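Local coordinates for protein mitomycin biosynthesis 6-O-methyltransferase (Streptomyces lavendulae, PDB 3GWZ) that methylates a quinone hydroxyl of demethylated mitomycins A and B, transferring the methyl group of S-adenosyl-L-methionine in the biosynthesis of these anticancer compounds, at residues 45-48 / 49-52; 139-142 / 143-146; 187-190 / 191-195; 215-218 / 219-223. All blocks are in the same frame, centred on the assembly; numbering follows the deposited sequence.

Interaction 1. Residues 45-48 / 49-52; sequences ILQG and AWKA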
loop_
_atom_site.group_PDB
_atom_site.type_symbol
_atom_site.label_atom_id
_atom_site.label_comp_id
_atom_site.label_asym_id
_atom_site.label_seq_id
_atom_site.Cartn_x
_atom_site.Cartn_y
_atom_site.Cartn_z
ATOM N N ILE A 45 -0.826 12.130 32.367
ATOM C CA ILE A 45 0.295 11.210 32.196
ATOM C C ILE A 45 -0.168 9.762 32.368
ATOM O O ILE A 45 0.155 8.900 31.552
ATOM C CB ILE A 45 1.460 11.516 33.164
ATOM C CG1 ILE A 45 2.074 12.882 32.842
ATOM C CG2 ILE A 45 2.522 10.408 33.087
ATOM C CD1 ILE A 45 3.111 13.365 33.876
ATOM N N LEU A 46 -0.937 9.495 33.423
ATOM C CA LEU A 46 -1.429 8.143 33.663
ATOM C C LEU A 46 -2.309 7.665 32.508
ATOM O O LEU A 46 -2.188 6.523 32.062
ATOM C CB LEU A 46 -2.214 8.066 34.981
ATOM C CG LEU A 46 -1.502 8.515 36.255
ATOM C CD1 LEU A 46 -2.446 8.431 37.439
ATOM C CD2 LEU A 46 -0.263 7.661 36.497
ATOM N N GLN A 47 -3.196 8.538 32.034
ATOM C CA GLN A 47 -4.099 8.182 30.940
ATOM C C GLN A 47 -3.343 7.982 29.636
ATOM O O GLN A 47 -3.830 7.310 28.729
ATOM C CB GLN A 47 -5.218 9.219 30.789
ATOM C CG GLN A 47 -6.247 9.126 31.920
ATOM C CD GLN A 47 -7.407 10.096 31.775
ATOM O OE1 GLN A 47 -7.341 11.060 31.019
ATOM N NE2 GLN A 47 -8.473 9.847 32.527
ATOM N N GLY A 48 -2.145 8.554 29.559
ATOM C CA GLY A 48 -1.275 8.359 28.411
ATOM C C GLY A 48 -0.944 6.903 28.113
ATOM O O GLY A 48 -0.678 6.554 26.964
ATOM N N ALA A 49 -0.954 6.044 29.130
ATOM C CA ALA A 49 -0.720 4.619 28.903
ATOM C C ALA A 49 -1.827 4.041 28.032
ATOM O O ALA A 49 -1.585 3.248 27.134
ATOM C CB ALA A 49 -0.649 3.857 30.238
ATOM N N TRP A 50 -3.057 4.444 28.316
ATOM C CA TRP A 50 -4.212 3.956 27.580
ATOM C C TRP A 50 -4.258 4.549 26.174
ATOM O O TRP A 50 -4.697 3.891 25.239
ATOM C CB TRP A 50 -5.497 4.292 28.344
ATOM C CG TRP A 50 -5.387 3.974 29.804
ATOM C CD1 TRP A 50 -4.523 3.089 30.386
ATOM C CD2 TRP A 50 -6.177 4.523 30.866
ATOM N NE1 TRP A 50 -4.709 3.069 31.748
ATOM C CE2 TRP A 50 -5.722 3.936 32.070
ATOM C CE3 TRP A 50 -7.219 5.455 30.918
ATOM C CZ2 TRP A 50 -6.278 4.249 33.313
ATOM C CZ3 TRP A 50 -7.776 5.767 32.163
ATOM C CH2 TRP A 50 -7.299 5.166 33.339
ATOM N N LYS A 51 -3.805 5.792 26.028
ATOM C CA LYS A 51 -3.714 6.402 24.711
ATOM C C LYS A 51 -2.794 5.592 23.797
ATOM O O LYS A 51 -3.107 5.334 22.627
ATOM C CB LYS A 51 -3.207 7.836 24.812
ATOM C CG LYS A 51 -3.394 8.618 23.525
ATOM C CD LYS A 51 -2.634 9.954 23.534
ATOM C CE LYS A 51 -3.239 10.970 24.485
ATOM N NZ LYS A 51 -2.383 12.198 24.607
ATOM N N ALA A 52 -1.645 5.207 24.337
ATOM C CA ALA A 52 -0.701 4.382 23.597
ATOM C C ALA A 52 -1.316 3.033 23.232
ATOM O O ALA A 52 -1.194 2.578 22.092
ATOM C CB ALA A 52 0.591 4.190 24.409
#
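Q47 and W50 meet along the buried flank of helix 32-61, where CG of Q47 lies 3.7 Å from CZ3 of W50. The indole CG stands beside its own backbone N (chi1 -46°), folding the ring back over the preceding turn; one ring face takes L46 O and Q47 CA, both toward the rim. W143 of the second subunit stacks with the indole, and F320 of that subunit packs on Q47. The side of G48 and K51 is looser and partly exposed: the K51 chain touches the turn through CB, 3.6 Å from G48 O, before leading away, though I45 packs on K51 of the second subunit. A kink robs A49 N and W50 N of the usual bond to the turn before. A49 N turns to L46 O at 3.2 Å, well above the carbonyl plane, and W50 N reaches Q47 O weakly. Regular bonding resumes with K51 N to Q47 O and A52 N to G48 O, both at 3.1 Å. This turn of the dimerisation domain contributes ring stacking and packing to the subunit interface, and the CG methylene of Q47 makes an apolar contact with the indole rim.

Interaction 2. Residues 139-142 / 143-146; sequences HWRA and WEQL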
loop_
_atom_site.group_PDB
_atom_site.type_symbol
_atom_site.label_atom_id
_atom_site.label_comp_id
_atom_site.label_asym_id
_atom_site.label_seq_id
_atom_site.Cartn_x
_atom_site.Cartn_y
_atom_site.Cartn_z
ATOM N N HIS A 139 5.705 -7.516 24.721
ATOM C CA HIS A 139 6.368 -6.230 24.838
ATOM C C HIS A 139 5.710 -5.482 26.005
ATOM O O HIS A 139 6.371 -5.109 26.967
ATOM C CB HIS A 139 6.223 -5.466 23.523
ATOM C CG HIS A 139 7.030 -4.206 23.439
ATOM N ND1 HIS A 139 6.773 -3.101 24.221
ATOM C CD2 HIS A 139 8.051 -3.855 22.617
ATOM C CE1 HIS A 139 7.626 -2.140 23.916
ATOM N NE2 HIS A 139 8.410 -2.569 22.941
ATOM N N TRP A 140 4.396 -5.289 25.924
ATOM C CA TRP A 140 3.652 -4.637 27.004
ATOM C C TRP A 140 3.901 -5.335 28.350
ATOM O O TRP A 140 4.001 -4.677 29.382
ATOM C CB TRP A 140 2.153 -4.627 26.674
ATOM C CG TRP A 140 1.274 -3.796 27.584
ATOM C CD1 TRP A 140 0.520 -4.243 28.636
ATOM C CD2 TRP A 140 1.009 -2.389 27.474
ATOM N NE1 TRP A 140 -0.172 -3.198 29.203
ATOM C CE2 TRP A 140 0.111 -2.049 28.509
ATOM C CE3 TRP A 140 1.461 -1.381 26.613
ATOM C CZ2 TRP A 140 -0.347 -0.746 28.705
ATOM C CZ3 TRP A 140 1.010 -0.087 26.809
ATOM C CH2 TRP A 140 0.106 0.221 27.845
ATOM N N ARG A 141 3.997 -6.661 28.351
ATOM C CA ARG A 141 4.167 -7.365 29.630
ATOM C C ARG A 141 5.529 -7.138 30.277
ATOM O O ARG A 141 5.659 -7.192 31.502
ATOM C CB ARG A 141 3.877 -8.867 29.534
ATOM C CG ARG A 141 3.633 -9.458 30.926
ATOM C CD ARG A 141 3.230 -10.919 30.927
ATOM N NE ARG A 141 1.900 -11.128 30.363
ATOM C CZ ARG A 141 0.996 -11.956 30.873
ATOM N NH1 ARG A 141 1.272 -12.645 31.977
ATOM N NH2 ARG A 141 -0.185 -12.091 30.281
ATOM N N ALA A 142 6.552 -6.880 29.474
ATOM C CA ALA A 142 7.844 -6.549 30.064
ATOM C C ALA A 142 7.717 -5.285 30.905
ATOM O O ALA A 142 8.320 -5.173 31.982
ATOM C CB ALA A 142 8.923 -6.393 28.970
ATOM N N TRP A 143 6.902 -4.338 30.432
ATOM C CA TRP A 143 6.650 -3.091 31.167
ATOM C C TRP A 143 5.820 -3.322 32.432
ATOM O O TRP A 143 5.951 -2.590 33.420
ATOM C CB TRP A 143 5.975 -2.048 30.258
ATOM C CG TRP A 143 6.965 -1.522 29.276
ATOM C CD1 TRP A 143 7.165 -1.945 27.993
ATOM C CD2 TRP A 143 7.949 -0.519 29.530
ATOM N NE1 TRP A 143 8.203 -1.248 27.423
ATOM C CE2 TRP A 143 8.699 -0.361 28.344
ATOM C CE3 TRP A 143 8.254 0.279 30.639
ATOM C CZ2 TRP A 143 9.746 0.557 28.235
ATOM C CZ3 TRP A 143 9.299 1.197 30.532
ATOM C CH2 TRP A 143 10.029 1.328 29.332
ATOM N N GLU A 144 4.966 -4.336 32.393
ATOM C CA GLU A 144 4.208 -4.736 33.579
ATOM C C GLU A 144 5.160 -4.925 34.756
ATOM O O GLU A 144 4.845 -4.559 35.886
ATOM C CB GLU A 144 3.463 -6.037 33.292
ATOM C CG GLU A 144 2.586 -6.548 34.444
ATOM C CD GLU A 144 2.179 -7.985 34.235
ATOM O OE1 GLU A 144 1.378 -8.254 33.313
ATOM O OE2 GLU A 144 2.683 -8.851 34.979
ATOM N N GLN A 145 6.338 -5.481 34.470
ATOM C CA GLN A 145 7.298 -5.855 35.499
ATOM C C GLN A 145 8.471 -4.871 35.592
ATOM O O GLN A 145 9.578 -5.248 35.982
ATOM C CB GLN A 145 7.795 -7.285 35.246
ATOM C CG GLN A 145 6.690 -8.328 35.382
ATOM C CD GLN A 145 6.247 -8.477 36.819
ATOM O OE1 GLN A 145 7.079 -8.464 37.721
ATOM N NE2 GLN A 145 4.939 -8.626 37.041
ATOM N N LEU A 146 8.224 -3.614 35.236
ATOM C CA LEU A 146 9.243 -2.567 35.362
ATOM C C LEU A 146 9.833 -2.505 36.766
ATOM O O LEU A 146 11.028 -2.286 36.934
ATOM C CB LEU A 146 8.682 -1.191 34.975
ATOM C CG LEU A 146 9.650 -0.001 35.074
ATOM C CD1 LEU A 146 10.913 -0.233 34.203
ATOM C CD2 LEU A 146 8.962 1.282 34.642
#
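H139 holds CG opposite its backbone N (chi1 -172°), while W143 turns its CG back beside its own N, and the two rings come side by side, one turn apart on helix 137-144, on the dimer interface. They are nearly parallel, at 29°, but slid so far apart that they barely overlap, with CE1 of H139 3.7 Å from NE1 of W143. At the edge of the indole, H139 O sits 3.4 Å from CD1 of W143. L323 and L324 of helix 316-329 pack on the same indole, and F133 meets the imidazole edge-to-face. On another side of the same helix, R141 and E144 run alongside each other. OE1 of E144 lies 3.5 Å from CG of R141 and over a guanidinium face, 4.2 Å from NE of R141, with no N-H pointing at it. NE of R141 instead pairs with E144 of the second subunit, and E144 OE2 with R141 of that subunit, which probably offsets the charge of the buried carboxylates. W140 O takes E144 N at 3.2 Å, and W143 N only weakly. The helix then ends: Q145 leaves helical angles and its N bonds A142 O at 3.2 Å. Its side-chain NE2 reaches back to the anti lone pair of E144 OE2, at 3.1 Å and almost straight (167°), with the oxygen in the amide plane.

Interaction 3. Residues 187-190 / 191-195; sequences SLTE and AGQVA. With SAH (S-adenosyl-L-homocysteine), chain G.
S187 to A195 form about two and a half turns of helix 173-197 whose backbone bonds are uneven. A191 N bonds S187 O at 2.8 Å and V194 N bonds E190 O at 2.8 Å, both donors nearly along the C=O axis, whereas G192 N stands 3.9 Å from L188 O and Q193 N 3.6 Å from T189 O. The short spacings fall on the buried flank, the long ones on the exposed flank, consistent with a slight bow of the helix toward the interior. On that inner flank CG2 of V194 closes over E190 O at 3.3 Å, and the methyl of A191 sits by S187 O. On the outer flank Q193 extends back along the helix: its NE2 lies 3.9 Å from CG2 of T189, both side chains pointing the same way, and its OE1 comes near E190 CA. This helix flanks the cofactor pocket of a class I-like methyltransferase domain, where S187 is a binding residue for S-adenosyl-L-methionine. With OG anti to the backbone N (chi1 -171°), S187 lies beside the carboxylate of S-adenosylhomocysteine: OG is 3.2 Å from SAH O, a weak bond whose proton has another acceptor within reach, and CB approaches the same oxygen as closely. S215 OG and K275 NZ also bond S187 OG. E190 stretches its carboxylate away from the turn, OE1 forming a salt bridge with K275 and OE2 bonding NE2 of H276. K275 NZ itself bonds the ligand, which places E190 in the second shell, where its charge probably helps to hold the lysine.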
loop_
_atom_site.group_PDB
_atom_site.type_symbol
_atom_site.label_atom_id
_atom_site.label_comp_id
_atom_site.label_asym_id
_atom_site.label_seq_id
_atom_site.Cartn_x
_atom_site.Cartn_y
_atom_site.Cartn_z
ATOM N N SER A 187 17.337 1.703 11.297
ATOM C CA SER A 187 18.650 1.494 10.683
ATOM C C SER A 187 18.723 2.060 9.268
ATOM O O SER A 187 19.737 2.622 8.867
ATOM C CB SER A 187 19.011 0.007 10.677
ATOM O OG SER A 187 20.362 -0.165 10.285
ATOM N N LEU A 188 17.639 1.926 8.514
ATOM C CA LEU A 188 17.609 2.472 7.162
ATOM C C LEU A 188 17.930 3.964 7.153
ATOM O O LEU A 188 18.658 4.445 6.287
ATOM C CB LEU A 188 16.256 2.205 6.511
ATOM C CG LEU A 188 16.175 0.845 5.822
ATOM C CD1 LEU A 188 14.727 0.396 5.629
ATOM C CD2 LEU A 188 16.913 0.891 4.484
ATOM N N THR A 189 17.404 4.695 8.129
ATOM C CA THR A 189 17.662 6.123 8.209
ATOM C C THR A 189 19.113 6.400 8.590
ATOM O O THR A 189 19.804 7.202 7.952
ATOM C CB THR A 189 16.727 6.796 9.226
ATOM O OG1 THR A 189 15.366 6.523 8.867
ATOM C CG2 THR A 189 16.960 8.299 9.258
ATOM N N GLU A 190 19.576 5.722 9.632
ATOM C CA GLU A 190 20.931 5.920 10.130
ATOM C C GLU A 190 21.979 5.516 9.110
ATOM O O GLU A 190 23.076 6.065 9.105
ATOM C CB GLU A 190 21.147 5.106 11.407
ATOM C CG GLU A 190 20.277 5.541 12.560
ATOM C CD GLU A 190 20.413 4.623 13.754
ATOM O OE1 GLU A 190 20.694 3.417 13.555
ATOM O OE2 GLU A 190 20.231 5.110 14.887
ATOM N N ALA A 191 21.645 4.546 8.259
ATOM C CA ALA A 191 22.638 3.948 7.366
ATOM C C ALA A 191 23.192 4.983 6.397
ATOM O O ALA A 191 24.406 5.103 6.242
ATOM C CB ALA A 191 22.047 2.751 6.602
ATOM N N GLY A 192 22.298 5.722 5.744
ATOM C CA GLY A 192 22.701 6.807 4.864
ATOM C C GLY A 192 23.517 7.867 5.580
ATOM O O GLY A 192 24.488 8.395 5.025
ATOM N N GLN A 193 23.128 8.178 6.815
ATOM C CA GLN A 193 23.844 9.163 7.622
ATOM C C GLN A 193 25.270 8.707 7.903
ATOM O O GLN A 193 26.216 9.479 7.752
ATOM C CB GLN A 193 23.117 9.427 8.949
ATOM C CG GLN A 193 21.819 10.199 8.819
ATOM C CD GLN A 193 20.954 10.105 10.065
ATOM O OE1 GLN A 193 21.282 9.387 11.015
ATOM N NE2 GLN A 193 19.843 10.830 10.068
ATOM N N VAL A 194 25.431 7.454 8.317
ATOM C CA VAL A 194 26.770 6.951 8.610
ATOM C C VAL A 194 27.655 6.974 7.366
ATOM O O VAL A 194 28.819 7.386 7.416
ATOM C CB VAL A 194 26.743 5.506 9.134
ATOM C CG1 VAL A 194 28.148 4.963 9.214
ATOM C CG2 VAL A 194 26.047 5.425 10.492
ATOM N N ALA A 195 27.101 6.506 6.252
ATOM C CA ALA A 195 27.850 6.419 5.001
ATOM C C ALA A 195 28.300 7.800 4.521
ATOM O O ALA A 195 29.265 7.927 3.776
ATOM C CB ALA A 195 27.003 5.721 3.923
HETATM N N SAH G . 23.263 -3.302 14.020
HETATM C CA SAH G . 21.801 -3.430 13.695
HETATM C CB SAH G . 20.995 -4.223 14.743
HETATM C CG SAH G . 21.011 -3.673 16.183
HETATM S SD SAH G . 19.935 -4.611 17.260
HETATM C C SAH G . 21.206 -2.059 13.538
HETATM O O SAH G . 20.115 -1.927 12.974
HETATM O OXT SAH G . 21.798 -1.055 13.957
HETATM C "C5'" SAH G . 21.134 -5.688 18.021
HETATM C "C4'" SAH G . 21.470 -6.939 17.183
HETATM O "O4'" SAH G . 22.391 -7.832 17.853
HETATM C "C3'" SAH G . 20.287 -7.821 16.770
HETATM O "O3'" SAH G . 20.145 -7.773 15.342
HETATM C "C2'" SAH G . 20.650 -9.243 17.205
HETATM O "O2'" SAH G . 20.355 -10.243 16.221
HETATM C "C1'" SAH G . 22.151 -9.164 17.353
HETATM N N9 SAH G . 22.732 -10.113 18.328
HETATM C C8 SAH G . 22.325 -10.306 19.603
HETATM N N7 SAH G . 23.110 -11.226 20.219
HETATM C C5 SAH G . 24.047 -11.615 19.321
HETATM C C6 SAH G . 25.193 -12.546 19.319
HETATM N N6 SAH G . 25.469 -13.246 20.445
HETATM N N1 SAH G . 25.921 -12.669 18.175
HETATM C C2 SAH G . 25.626 -11.964 17.073
HETATM N N3 SAH G . 24.597 -11.093 17.005
HETATM C C4 SAH G . 23.794 -10.882 18.079
#

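Interaction 4. Residues 215-218 / 219-223; sequences SLMA and AVLDA
A218 O lies over a face of the D222 carboxylate, 3.3 Å from CG of D222; the oxygens of both groups are acceptors and do not bond, and A218 O takes the helical D222 N at 2.9 Å. The OD2 end of the carboxylate pairs with R248 in a salt bridge, which probably offsets the charge lying over the carbonyl. The helix is 215-223, the link between strands 205-209 and 228-233 in a beta-alpha-beta unit of the Rossmann-like methyltransferase fold. Its bonding is regular: A219 N, V220 N and L221 N each reach the carbonyl four residues back, V220 N to L216 O at 3.1 Å and nearly straight (170°). Toward the sheet lie the apolar side chains. Selenomethionine M217 leaves with CG anti to its backbone N (chi1 -173°), then bends twice, which swings its methyl forward onto the next turn: CE is 3.5 Å from CG of L221 and 3.8 Å from CB of V220. C254 of strand 254-258 packs on both M217 and L221. L216 and V220 run alongside each other, CD1 to CG2 at 4.1 Å, with L273 and K275 of strand 271-275 against the leucine. A third flank, made of S215, A219 and A223, lies on helix 173-197. There the small side chains let the two helices come close; on the helix's own turn, CB of A219 rests 3.5 Å from S215 O.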
loop_
_atom_site.group_PDB
_atom_site.type_symbol
_atom_site.label_atom_id
_atom_site.label_comp_id
_atom_site.label_asym_id
_atom_site.label_seq_id
_atom_site.Cartn_x
_atom_site.Cartn_y
_atom_site.Cartn_z
ATOM N N SER A 215 21.205 -3.135 6.483
ATOM C CA SER A 215 21.075 -1.833 5.822
ATOM C C SER A 215 22.315 -0.939 5.989
ATOM O O SER A 215 22.680 -0.181 5.080
ATOM C CB SER A 215 19.788 -1.101 6.249
ATOM O OG SER A 215 19.817 -0.731 7.615
ATOM N N LEU A 216 22.971 -1.017 7.138
ATOM C CA LEU A 216 24.186 -0.236 7.324
ATOM C C LEU A 216 25.267 -0.684 6.339
ATOM O O LEU A 216 25.869 0.141 5.647
ATOM C CB LEU A 216 24.710 -0.324 8.760
ATOM C CG LEU A 216 26.033 0.424 8.988
ATOM C CD1 LEU A 216 25.872 1.900 8.653
ATOM C CD2 LEU A 216 26.542 0.247 10.423
HETATM N N MSE A 217 25.520 -1.988 6.275
HETATM C CA MSE A 217 26.523 -2.502 5.336
HETATM C C MSE A 217 26.139 -2.154 3.890
HETATM O O MSE A 217 27.002 -1.804 3.076
HETATM C CB MSE A 217 26.720 -4.016 5.501
HETATM C CG MSE A 217 27.876 -4.597 4.681
HETATM SE SE MSE A 217 29.599 -4.043 5.393
HETATM C CE MSE A 217 29.766 -2.313 4.528
ATOM N N ALA A 218 24.848 -2.240 3.575
ATOM C CA ALA A 218 24.382 -1.941 2.221
ATOM C C ALA A 218 24.647 -0.488 1.845
ATOM O O ALA A 218 25.130 -0.206 0.757
ATOM C CB ALA A 218 22.885 -2.291 2.056
ATOM N N ALA A 219 24.347 0.432 2.755
ATOM C CA ALA A 219 24.552 1.856 2.504
ATOM C C ALA A 219 26.031 2.190 2.307
ATOM O O ALA A 219 26.399 2.927 1.390
ATOM C CB ALA A 219 23.978 2.676 3.642
ATOM N N VAL A 220 26.873 1.648 3.178
ATOM C CA VAL A 220 28.311 1.875 3.092
ATOM C C VAL A 220 28.907 1.267 1.813
ATOM O O VAL A 220 29.727 1.898 1.148
ATOM C CB VAL A 220 29.051 1.365 4.358
ATOM C CG1 VAL A 220 30.560 1.507 4.201
ATOM C CG2 VAL A 220 28.586 2.135 5.577
ATOM N N LEU A 221 28.481 0.057 1.459
ATOM C CA LEU A 221 28.956 -0.573 0.235
ATOM C C LEU A 221 28.525 0.230 -0.991
ATOM O O LEU A 221 29.329 0.478 -1.888
ATOM C CB LEU A 221 28.479 -2.022 0.124
ATOM C CG LEU A 221 29.034 -2.992 1.173
ATOM C CD1 LEU A 221 28.363 -4.335 1.043
ATOM C CD2 LEU A 221 30.561 -3.133 1.061
ATOM N N ASP A 222 27.263 0.646 -1.027
ATOM C CA ASP A 222 26.780 1.449 -2.146
ATOM C C ASP A 222 27.628 2.709 -2.302
ATOM O O ASP A 222 27.974 3.101 -3.417
ATOM C CB ASP A 222 25.308 1.832 -1.958
ATOM C CG ASP A 222 24.359 0.693 -2.273
ATOM O OD1 ASP A 222 24.775 -0.261 -2.963
ATOM O OD2 ASP A 222 23.195 0.750 -1.827
ATOM N N ALA A 223 27.975 3.328 -1.178
ATOM C CA ALA A 223 28.651 4.621 -1.191
ATOM C C ALA A 223 30.138 4.518 -1.486
ATOM O O ALA A 223 30.763 5.499 -1.894
ATOM C CB ALA A 223 28.436 5.345 0.130
#

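All four contacts are local, each within one short continuous stretch, interaction 2 running past the end of its helix, so none closes a long loop; they follow one another without nesting or crossing. Interaction 1, in the dimerisation domain, comes first, and interaction 2 follows on helix 137-144. They touch where CH2 of W140 packs 3.5 Å from A49 O, and both meet the second subunit. Interactions 3 and 4 lie across the chain's centre, in the cofactor-binding domain, with centres 8 Å apart. S187 OG and S215 OG, 2.8 Å apart, and the methyls of A191 and A219 join their helices. Interaction 2, at the dimer interface, stays about 15 Å at nearest atoms from interaction 3, at the cofactor pocket.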